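PDB 2WB7: PT26-6P from Thermococcus sp., which is of unknown function but is encoded by a mobile extrachromosomal element of euryarchaea and combines immunoglobulin-like domains with a helical domain. Local coordinates for residues Asp265-Thr270 / Leu287-Pro292. Numbering follows the deposited sequence.
Sequences DFIIIT and LITPNP
Toward its open end, the β-hairpin of strands 266-272 and 281-290 pairs I267 with T289 and I269 with L287. Both are antiparallel hydrogen-bonded pairs, and the axes of 266-270 and 287-290 run at 157°. I267 N donates to T289 O at 3.0 Å and I267 O accepts T289 N at 3.1 Å. Two residues on, L287 N reaches I269 O at 2.8 Å, nearly straight with 169° at the hydrogen, while I269 N returns a bond to L287 O. That carbonyl also takes a CA-H...O contact from I268. A fifth bond, N291 N to D265 O at 2.8 Å, extends the pairing past the non-hydrogen-bonded pair F266-P290; D265 turns its carboxylate elsewhere, OD2 accepting from A66 N.

Within the antiparallel sheet of the domain classed as the second immunoglobulin-like one, where strand 266-272 lies between 253-261 and 281-290, side chains alternate between two faces. F266, I268 and I288 share one, packed on V359 of strand 350-364. The F266 ring and I288 lie side by side; F266 CD1 lies 4.1 Å from I288 CG2, and I268 CG1 meets I288 CG1 at 4.3 Å. F266 CG sits between its backbone N and carbonyl carbon (chi1 64°), carrying the ring away from the partner strand to I373 and L375. I267, I269, L287 and T289 occupy the other face: I269 and L287 touch through their CB atoms, 3.9 Å apart, and helix 21-34 covers I267 with A28 and L287 with H25.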
loop_
_atom_site.group_PDB
_atom_site.type_symbol
_atom_site.label_atom_id
_atom_site.label_comp_id
_atom_site.label_asym_id
_atom_site.label_seq_id
_atom_site.Cartn_x
_atom_site.Cartn_y
_atom_site.Cartn_z
ATOM N N ASP A 265 7.831 -5.929 2.239
ATOM C CA ASP A 265 8.546 -6.952 1.479
ATOM C C ASP A 265 8.536 -6.682 -0.023
ATOM O O ASP A 265 9.571 -6.808 -0.685
ATOM C CB ASP A 265 7.962 -8.333 1.756
ATOM C CG ASP A 265 7.994 -8.692 3.234
ATOM O OD1 ASP A 265 8.742 -8.023 3.986
ATOM O OD2 ASP A 265 7.269 -9.629 3.641
ATOM N N PHE A 266 7.365 -6.327 -0.557
ATOM C CA PHE A 266 7.232 -5.952 -1.960
ATOM C C PHE A 266 6.065 -5.004 -2.176
ATOM O O PHE A 266 5.229 -4.832 -1.293
ATOM C CB PHE A 266 7.107 -7.181 -2.864
ATOM C CG PHE A 266 5.872 -8.008 -2.621
ATOM C CD1 PHE A 266 4.819 -7.970 -3.505
ATOM C CD2 PHE A 266 5.775 -8.845 -1.523
ATOM C CE1 PHE A 266 3.687 -8.747 -3.284
ATOM C CE2 PHE A 266 4.656 -9.617 -1.306
ATOM C CZ PHE A 266 3.613 -9.574 -2.179
ATOM N N ILE A 267 6.019 -4.370 -3.339
ATOM C CA ILE A 267 5.007 -3.353 -3.584
ATOM C C ILE A 267 4.349 -3.525 -4.939
ATOM O O ILE A 267 4.862 -4.213 -5.824
ATOM C CB ILE A 267 5.584 -1.931 -3.496
ATOM C CG1 ILE A 267 6.287 -1.554 -4.800
ATOM C CG2 ILE A 267 6.565 -1.822 -2.353
ATOM C CD1 ILE A 267 7.066 -0.245 -4.718
ATOM N N ILE A 268 3.184 -2.917 -5.082
ATOM C CA ILE A 268 2.503 -2.883 -6.351
ATOM C C ILE A 268 2.271 -1.431 -6.732
ATOM O O ILE A 268 1.705 -0.652 -5.946
ATOM C CB ILE A 268 1.166 -3.615 -6.283
ATOM C CG1 ILE A 268 1.392 -5.102 -6.010
ATOM C CG2 ILE A 268 0.379 -3.408 -7.569
ATOM C CD1 ILE A 268 0.097 -5.916 -6.013
ATOM N N ILE A 269 2.724 -1.052 -7.923
ATOM C CA ILE A 269 2.403 0.270 -8.445
ATOM C C ILE A 269 1.307 0.108 -9.492
ATOM O O ILE A 269 1.342 -0.843 -10.291
ATOM C CB ILE A 269 3.626 0.967 -9.066
ATOM C CG1 ILE A 269 4.636 1.320 -7.982
ATOM C CG2 ILE A 269 3.198 2.226 -9.782
ATOM C CD1 ILE A 269 4.012 1.989 -6.778
ATOM N N THR A 270 0.322 1.003 -9.476
ATOM C CA THR A 270 -0.763 0.940 -10.456
ATOM C C THR A 270 -0.715 2.126 -11.391
ATOM O O THR A 270 -0.711 3.277 -10.953
ATOM C CB THR A 270 -2.168 0.952 -9.800
ATOM O OG1 THR A 270 -2.351 -0.209 -8.973
ATOM C CG2 THR A 270 -3.222 0.938 -10.875
ATOM N N LEU A 287 2.748 -2.881 -11.621
ATOM C CA LEU A 287 4.140 -3.215 -11.414
ATOM C C LEU A 287 4.274 -3.953 -10.091
ATOM O O LEU A 287 3.766 -3.492 -9.063
ATOM C CB LEU A 287 4.940 -1.926 -11.342
ATOM C CG LEU A 287 6.443 -2.081 -11.319
ATOM C CD1 LEU A 287 6.851 -3.096 -12.360
ATOM C CD2 LEU A 287 7.036 -0.758 -11.646
ATOM N N ILE A 288 4.935 -5.102 -10.106
ATOM C CA ILE A 288 5.233 -5.813 -8.871
ATOM C C ILE A 288 6.742 -5.793 -8.639
ATOM O O ILE A 288 7.485 -6.277 -9.465
ATOM C CB ILE A 288 4.733 -7.263 -8.925
ATOM C CG1 ILE A 288 3.227 -7.306 -9.172
ATOM C CG2 ILE A 288 5.036 -7.980 -7.623
ATOM C CD1 ILE A 288 2.670 -8.712 -9.183
ATOM N N THR A 289 7.192 -5.220 -7.529
ATOM C CA THR A 289 8.632 -5.043 -7.287
ATOM C C THR A 289 9.019 -5.576 -5.928
ATOM O O THR A 289 8.404 -5.209 -4.929
ATOM C CB THR A 289 9.037 -3.547 -7.256
ATOM O OG1 THR A 289 8.220 -2.803 -8.161
ATOM C CG2 THR A 289 10.495 -3.361 -7.635
ATOM N N PRO A 290 10.045 -6.433 -5.871
ATOM C CA PRO A 290 10.517 -6.760 -4.537
ATOM C C PRO A 290 11.038 -5.458 -3.949
ATOM O O PRO A 290 11.485 -4.584 -4.696
ATOM C CB PRO A 290 11.661 -7.736 -4.801
ATOM C CG PRO A 290 12.118 -7.409 -6.202
ATOM C CD PRO A 290 10.838 -7.092 -6.922
ATOM N N ASN A 291 10.940 -5.306 -2.636
ATOM C CA ASN A 291 11.364 -4.076 -1.985
ATOM C C ASN A 291 12.831 -4.194 -1.548
ATOM O O ASN A 291 13.152 -4.907 -0.583
ATOM C CB ASN A 291 10.437 -3.743 -0.819
ATOM C CG ASN A 291 10.986 -2.655 0.047
ATOM O OD1 ASN A 291 12.155 -2.297 -0.073
ATOM N ND2 ASN A 291 10.154 -2.113 0.933
ATOM N N PRO A 292 13.723 -3.481 -2.269
ATOM C CA PRO A 292 15.156 -3.784 -2.401
ATOM C C PRO A 292 15.901 -3.904 -1.075
ATOM O O PRO A 292 15.945 -2.941 -0.303
ATOM C CB PRO A 292 15.702 -2.584 -3.202
ATOM C CG PRO A 292 14.502 -1.939 -3.842
ATOM C CD PRO A 292 13.381 -2.175 -2.873
#